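Local coordinates for D-psicose 3-epimerase (PDB 2HK0), which probably interconverts D-psicose and D-fructose by epimerising the ketohexose at C3 in a metal-dependent reaction, at residues F228-S233 against G259-E264. Numbering follows the deposited sequence.
Sequences FHTGES and GAVIME
The ring of H229 and the carboxylate of E264 meet with their planes 72° apart, and ND1 of H229 gives a weak, bent hydrogen bond to OE1 of E264, 3.2 Å away. E264 reaches the imidazole on an extended chain, its CG anti to the backbone N (chi1 -178°). The same ring runs alongside I262, with H229 CD2 3.7 Å from I262 CB. On the other face of the sheet, CG1 of V261 lies near the plane of the F228 ring at its edge and also packs on T230, 3.7 Å from CG2.

Three good backbone bonds set this register: I262 N to F228 O (3.0 Å), T230 N to I262 O (2.9 Å) and E264 N to T230 O (2.9 Å). The first and last are nearly straight, at 172°, whereas T230 N approaches I262 O tilted from its carbonyl plane.

Beyond the pair, E54 OE2 takes the stronger bond of H229, from NE2, so the imidazole is held at both nitrogens, only weakly at ND1. E264 OE1 also sits close to D203 OD2 and has a long, weak ion pair with R235. The two segments lie on the parallel seventh (225-230) and eighth (260-263) strands of the eight-stranded TIM barrel, joined through helix 245-254 in a beta-alpha-beta unit. H229 near the C-terminal end of its strand meets E264 just past the end of the other, on the side where TIM barrels carry their active sites.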
ATOM      1  N   PHE A 228      -2.276  -3.997  22.376  1.00 17.05           N
ATOM      2  CA  PHE A 228      -2.265  -3.365  21.055  1.00 17.00           C
ATOM      3  C   PHE A 228      -3.453  -2.419  20.871  1.00 18.18           C
ATOM      4  O   PHE A 228      -4.596  -2.770  21.180  1.00 15.99           O
ATOM      5  CB  PHE A 228      -2.326  -4.478  19.993  1.00 16.98           C
ATOM      6  CG  PHE A 228      -1.951  -4.044  18.591  1.00 16.11           C
ATOM      7  CD1 PHE A 228      -0.658  -3.641  18.289  1.00 15.59           C
ATOM      8  CD2 PHE A 228      -2.879  -4.135  17.551  1.00 19.15           C
ATOM      9  CE1 PHE A 228      -0.282  -3.338  16.972  1.00 17.20           C
ATOM     10  CE2 PHE A 228      -2.523  -3.836  16.225  1.00 15.47           C
ATOM     11  CZ  PHE A 228      -1.225  -3.439  15.934  1.00 17.60           C
ATOM     12  N   HIS A 229      -3.177  -1.228  20.352  1.00 16.71           N
ATOM     13  CA  HIS A 229      -4.218  -0.234  20.105  1.00 15.45           C
ATOM     14  C   HIS A 229      -4.357   0.010  18.604  1.00 15.97           C
ATOM     15  O   HIS A 229      -3.355   0.028  17.875  1.00 15.65           O
ATOM     16  CB  HIS A 229      -3.866   1.094  20.795  1.00 15.72           C
ATOM     17  CG  HIS A 229      -4.288   1.162  22.229  1.00 17.67           C
ATOM     18  ND1 HIS A 229      -4.191   2.315  22.977  1.00 18.45           N
ATOM     19  CD2 HIS A 229      -4.873   0.242  23.028  1.00 17.22           C
ATOM     20  CE1 HIS A 229      -4.708   2.105  24.174  1.00 19.40           C
ATOM     21  NE2 HIS A 229      -5.130   0.853  24.230  1.00 21.69           N
ATOM     22  N   THR A 230      -5.588   0.234  18.148  1.00 14.45           N
ATOM     23  CA  THR A 230      -5.833   0.472  16.732  1.00 16.01           C
ATOM     24  C   THR A 230      -6.642   1.733  16.435  1.00 15.99           C
ATOM     25  O   THR A 230      -7.446   2.191  17.254  1.00 16.23           O
ATOM     26  CB  THR A 230      -6.578  -0.690  16.102  1.00 13.05           C
ATOM     27  OG1 THR A 230      -7.758  -0.945  16.872  1.00 14.69           O
ATOM     28  CG2 THR A 230      -5.693  -1.939  16.068  1.00 15.62           C
ATOM     29  N   GLY A 231      -6.427   2.259  15.235  1.00 15.99           N
ATOM     30  CA  GLY A 231      -7.116   3.451  14.772  1.00 16.43           C
ATOM     31  C   GLY A 231      -6.478   3.840  13.454  1.00 16.88           C
ATOM     32  O   GLY A 231      -5.364   3.399  13.155  1.00 17.87           O
ATOM     33  N   GLU A 232      -7.164   4.646  12.651  1.00 16.01           N
ATOM     34  CA  GLU A 232      -6.590   5.066  11.386  1.00 14.78           C
ATOM     35  C   GLU A 232      -5.580   6.162  11.727  1.00 15.98           C
ATOM     36  O   GLU A 232      -5.464   6.561  12.891  1.00 16.85           O
ATOM     37  CB  GLU A 232      -7.686   5.572  10.438  1.00 16.09           C
ATOM     38  CG  GLU A 232      -8.679   4.479   9.965  1.00 15.53           C
ATOM     39  CD  GLU A 232      -8.031   3.393   9.079  1.00 16.69           C
ATOM     40  OE1 GLU A 232      -6.910   3.631   8.568  1.00 13.75           O
ATOM     41  OE2 GLU A 232      -8.654   2.311   8.874  1.00 14.84           O
ATOM     42  N   SER A 233      -4.848   6.650  10.730  1.00 15.22           N
ATOM     43  CA  SER A 233      -3.816   7.649  10.970  1.00 14.39           C
ATOM     44  C   SER A 233      -4.345   8.909  11.633  1.00 16.38           C
ATOM     45  O   SER A 233      -3.607   9.577  12.384  1.00 15.65           O
ATOM     46  CB  SER A 233      -3.115   8.022   9.660  1.00 17.13           C
ATOM     47  OG  SER A 233      -3.962   8.810   8.840  1.00 19.23           O
ATOM     48  N   GLY A 259      -3.357 -11.668  22.522  1.00 22.02           N
ATOM     49  CA  GLY A 259      -3.744 -10.632  23.469  1.00 19.45           C
ATOM     50  C   GLY A 259      -4.927  -9.822  22.958  1.00 19.98           C
ATOM     51  O   GLY A 259      -5.647 -10.253  22.046  1.00 18.91           O
ATOM     52  N   ALA A 260      -5.112  -8.633  23.527  1.00 17.79           N
ATOM     53  CA  ALA A 260      -6.216  -7.759  23.160  1.00 16.94           C
ATOM     54  C   ALA A 260      -5.881  -6.750  22.074  1.00 15.84           C
ATOM     55  O   ALA A 260      -4.749  -6.295  21.948  1.00 14.52           O
ATOM     56  CB  ALA A 260      -6.718  -7.018  24.395  1.00 15.38           C
ATOM     57  N   VAL A 261      -6.893  -6.408  21.287  1.00 16.34           N
ATOM     58  CA  VAL A 261      -6.766  -5.414  20.230  1.00 15.79           C
ATOM     59  C   VAL A 261      -7.883  -4.414  20.554  1.00 16.44           C
ATOM     60  O   VAL A 261      -9.063  -4.716  20.361  1.00 17.44           O
ATOM     61  CB  VAL A 261      -7.004  -6.034  18.837  1.00 16.11           C
ATOM     62  CG1 VAL A 261      -6.983  -4.942  17.774  1.00 13.68           C
ATOM     63  CG2 VAL A 261      -5.930  -7.071  18.543  1.00 17.61           C
ATOM     64  N   ILE A 262      -7.507  -3.246  21.069  1.00 15.46           N
ATOM     65  CA  ILE A 262      -8.471  -2.223  21.455  1.00 14.97           C
ATOM     66  C   ILE A 262      -8.489  -1.082  20.458  1.00 16.33           C
ATOM     67  O   ILE A 262      -7.448  -0.441  20.219  1.00 15.57           O
ATOM     68  CB  ILE A 262      -8.110  -1.584  22.821  1.00 17.78           C
ATOM     69  CG1 ILE A 262      -7.723  -2.667  23.838  1.00 15.78           C
ATOM     70  CG2 ILE A 262      -9.296  -0.713  23.319  1.00 17.32           C
ATOM     71  CD1 ILE A 262      -8.830  -3.665  24.140  1.00 15.38           C
HETATM   72  N   MSE A 263      -9.644  -0.810  19.864  1.00 14.77           N
HETATM   73  CA  MSE A 263      -9.702   0.334  18.951  1.00 16.29           C
HETATM   74  C   MSE A 263      -9.857   1.565  19.856  1.00 16.28           C
HETATM   75  O   MSE A 263     -10.643   1.561  20.802  1.00 16.31           O
HETATM   76  CB  MSE A 263     -10.866   0.222  17.962  1.00 13.82           C
HETATM   77  CG  MSE A 263     -12.241   0.061  18.574  1.00 16.38           C
HETATM   78 SE   MSE A 263     -13.540  -0.147  17.113  1.00 26.19          SE
HETATM   79  CE  MSE A 263     -13.015  -1.882  16.424  1.00 18.19           C
ATOM     80  N   GLU A 264      -9.088   2.606  19.565  1.00 16.30           N
ATOM     81  CA  GLU A 264      -9.078   3.822  20.364  1.00 17.23           C
ATOM     82  C   GLU A 264      -9.410   5.003  19.454  1.00 16.96           C
ATOM     83  O   GLU A 264      -8.586   5.881  19.218  1.00 18.65           O
ATOM     84  CB  GLU A 264      -7.677   3.968  20.966  1.00 19.23           C
ATOM     85  CG  GLU A 264      -7.455   5.146  21.886  1.00 22.12           C
ATOM     86  CD  GLU A 264      -6.012   5.192  22.382  1.00 25.77           C
ATOM     87  OE1 GLU A 264      -5.099   5.041  21.545  1.00 25.34           O
ATOM     88  OE2 GLU A 264      -5.793   5.375  23.598  1.00 28.70           O
TER